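PDB 7CPX: lovastatin nonaketide synthase, polyketide synthase component from Aspergillus terreus, which catalyses repeated condensation of malonyl units, with reduction and a single methylation of the growing chain, to build dihydromonacolin L on the way to lovastatin, together with its partner lovC. Local coordinates for residues Q1864-K1869 with H1917-Y1922. The protein carries 2 engineered substitutions. Sequence-based numbering, arbitrary orientation.
Sequences QQMETK and HVRPDY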
loop_
_atom_site.group_PDB
_atom_site.type_symbol
_atom_site.label_atom_id
_atom_site.label_comp_id
_atom_site.label_asym_id
_atom_site.label_seq_id
_atom_site.Cartn_x
_atom_site.Cartn_y
_atom_site.Cartn_z
ATOM N N GLN A 1864 4.410 -7.850 63.336
ATOM C CA GLN A 1864 5.614 -7.436 62.626
ATOM C C GLN A 1864 5.383 -6.105 61.924
ATOM O O GLN A 1864 6.275 -5.249 61.889
ATOM C CB GLN A 1864 6.041 -8.513 61.628
ATOM C CG GLN A 1864 6.306 -9.867 62.267
ATOM C CD GLN A 1864 6.888 -10.872 61.293
ATOM O OE1 GLN A 1864 6.368 -11.977 61.138
ATOM N NE2 GLN A 1864 7.980 -10.497 60.635
ATOM N N GLN A 1865 4.192 -5.919 61.357
ATOM C CA GLN A 1865 3.722 -4.599 60.941
ATOM C C GLN A 1865 3.039 -3.946 62.143
ATOM O O GLN A 1865 1.830 -3.710 62.177
ATOM C CB GLN A 1865 2.789 -4.716 59.744
ATOM C CG GLN A 1865 3.362 -5.530 58.592
ATOM C CD GLN A 1865 4.667 -4.965 58.068
ATOM O OE1 GLN A 1865 4.978 -3.792 58.275
ATOM N NE2 GLN A 1865 5.443 -5.800 57.387
ATOM N N MET A 1866 3.862 -3.658 63.148
ATOM C CA MET A 1866 3.352 -3.333 64.473
ATOM C C MET A 1866 2.498 -2.073 64.448
ATOM O O MET A 1866 2.803 -1.104 63.748
ATOM C CB MET A 1866 4.514 -3.150 65.450
ATOM C CG MET A 1866 5.307 -1.864 65.246
ATOM S SD MET A 1866 5.941 -1.679 63.568
ATOM C CE MET A 1866 7.208 -2.943 63.543
ATOM N N GLU A 1867 1.416 -2.100 65.225
ATOM C CA GLU A 1867 0.603 -0.917 65.495
ATOM C C GLU A 1867 0.176 -0.233 64.200
ATOM O O GLU A 1867 0.249 0.990 64.059
ATOM C CB GLU A 1867 1.356 0.056 66.401
ATOM C CG GLU A 1867 1.841 -0.563 67.702
ATOM C CD GLU A 1867 2.610 0.420 68.563
ATOM O OE1 GLU A 1867 2.750 1.590 68.150
ATOM O OE2 GLU A 1867 3.075 0.021 69.651
ATOM N N THR A 1868 -0.281 -1.036 63.242
ATOM C CA THR A 1868 -0.745 -0.484 61.978
ATOM C C THR A 1868 -1.924 0.445 62.235
ATOM O O THR A 1868 -3.024 -0.007 62.567
ATOM C CB THR A 1868 -1.141 -1.599 61.009
ATOM O OG1 THR A 1868 -0.029 -2.483 60.818
ATOM C CG2 THR A 1868 -1.557 -1.016 59.668
ATOM N N LYS A 1869 -1.698 1.744 62.078
ATOM C CA LYS A 1869 -2.723 2.737 62.355
ATOM C C LYS A 1869 -3.740 2.786 61.225
ATOM O O LYS A 1869 -3.390 2.663 60.046
ATOM C CB LYS A 1869 -2.095 4.116 62.541
ATOM C CG LYS A 1869 -0.930 4.152 63.522
ATOM C CD LYS A 1869 -1.342 3.741 64.930
ATOM C CE LYS A 1869 -2.303 4.742 65.550
ATOM N NZ LYS A 1869 -2.599 4.419 66.972
ATOM N N HIS A 1917 -4.523 1.385 56.235
ATOM C CA HIS A 1917 -3.890 0.733 57.378
ATOM C C HIS A 1917 -2.384 0.801 57.150
ATOM O O HIS A 1917 -1.830 0.008 56.381
ATOM C CB HIS A 1917 -4.381 -0.702 57.528
ATOM C CG HIS A 1917 -5.871 -0.830 57.502
ATOM N ND1 HIS A 1917 -6.671 -0.444 58.556
ATOM C CD2 HIS A 1917 -6.710 -1.295 56.545
ATOM C CE1 HIS A 1917 -7.937 -0.670 58.251
ATOM N NE2 HIS A 1917 -7.987 -1.185 57.036
ATOM N N VAL A 1918 -1.723 1.746 57.815
ATOM C CA VAL A 1918 -0.320 2.051 57.547
ATOM C C VAL A 1918 0.447 2.110 58.860
ATOM O O VAL A 1918 -0.068 2.599 59.870
ATOM C CB VAL A 1918 -0.171 3.377 56.776
ATOM C CG1 VAL A 1918 -0.597 4.545 57.644
ATOM C CG2 VAL A 1918 1.260 3.556 56.301
ATOM N N ARG A 1919 1.690 1.633 58.834
ATOM C CA ARG A 1919 2.507 1.622 60.034
ATOM C C ARG A 1919 2.765 3.050 60.514
ATOM O O ARG A 1919 2.800 3.986 59.710
ATOM C CB ARG A 1919 3.837 0.914 59.775
ATOM C CG ARG A 1919 3.831 -0.561 60.140
ATOM C CD ARG A 1919 5.216 -1.187 60.031
ATOM N NE ARG A 1919 5.584 -1.489 58.651
ATOM C CZ ARG A 1919 6.568 -0.909 57.975
ATOM N NH1 ARG A 1919 7.341 0.016 58.522
ATOM N NH2 ARG A 1919 6.789 -1.273 56.714
ATOM N N PRO A 1920 2.949 3.249 61.823
ATOM C CA PRO A 1920 3.204 4.609 62.324
ATOM C C PRO A 1920 4.457 5.241 61.753
ATOM O O PRO A 1920 4.545 6.474 61.706
ATOM C CB PRO A 1920 3.322 4.412 63.843
ATOM C CG PRO A 1920 2.682 3.096 64.122
ATOM C CD PRO A 1920 2.928 2.259 62.912
ATOM N N ASP A 1921 5.431 4.439 61.317
ATOM C CA ASP A 1921 6.661 4.993 60.766
ATOM C C ASP A 1921 6.402 5.866 59.547
ATOM O O ASP A 1921 7.241 6.708 59.211
ATOM C CB ASP A 1921 7.623 3.863 60.395
ATOM C CG ASP A 1921 7.922 2.944 61.562
ATOM O OD1 ASP A 1921 7.892 3.419 62.717
ATOM O OD2 ASP A 1921 8.185 1.747 61.325
ATOM N N TYR A 1922 5.262 5.686 58.880
ATOM C CA TYR A 1922 4.916 6.434 57.679
ATOM C C TYR A 1922 3.827 7.468 57.947
ATOM O O TYR A 1922 3.090 7.848 57.035
ATOM C CB TYR A 1922 4.469 5.481 56.572
ATOM C CG TYR A 1922 5.486 4.425 56.213
ATOM C CD1 TYR A 1922 6.487 4.683 55.290
ATOM C CD2 TYR A 1922 5.439 3.166 56.792
ATOM C CE1 TYR A 1922 7.417 3.719 54.957
ATOM C CE2 TYR A 1922 6.362 2.198 56.466
ATOM C CZ TYR A 1922 7.351 2.477 55.548
ATOM O OH TYR A 1922 8.274 1.510 55.222
#
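With CG beside its own backbone N, Gln1865 bends at chi2 (-58°) and turns its amide toward Arg1919, whose chain leaves its own backbone pointing away from the loop and is brought back by chi1 (-94°) and an extended chi2. OE1 of the glutamine therefore meets the guanidinium at its edge, near NE; a hydrogen bond is modelled there, but its separation is too short to be taken literally at this resolution and its geometry is doubtful. The amide and guanidinium planes stand 42° apart. Nearer the arginine's backbone, Met1866 SD rests 3.6 Å from Arg1919 CD. A weak salt bridge links Arg1919 NH1 to Asp1921 OD2, and a weak hydrogen bond runs from NH2 to Tyr1922 OH, so the group has polar partners from both segments.

Alongside these side chains the backbones pair. Lys1869 and Val1918 form an antiparallel hydrogen-bonded pair, with Val1918 N to Lys1869 O and Lys1869 N to Val1918 O both 2.9 Å. Thr1868 OG1 bonds back to Gln1865 O at 2.6 Å, leaving CG2 to pack against the His1917 backbone, while Pro1920 CG lies 3.8 Å from Lys1869 CG.

The contact illustrates how a loop is joined to a sheet as it becomes a strand: strand 1869-1883 starts here beside the end of strand 1915-1918, Lys1869 reaches Glu1898 on strand 1887-1898, and Val1918 packs against Ala1907 of strand 1901-1909 and Ile1923 of strand 1923-1924.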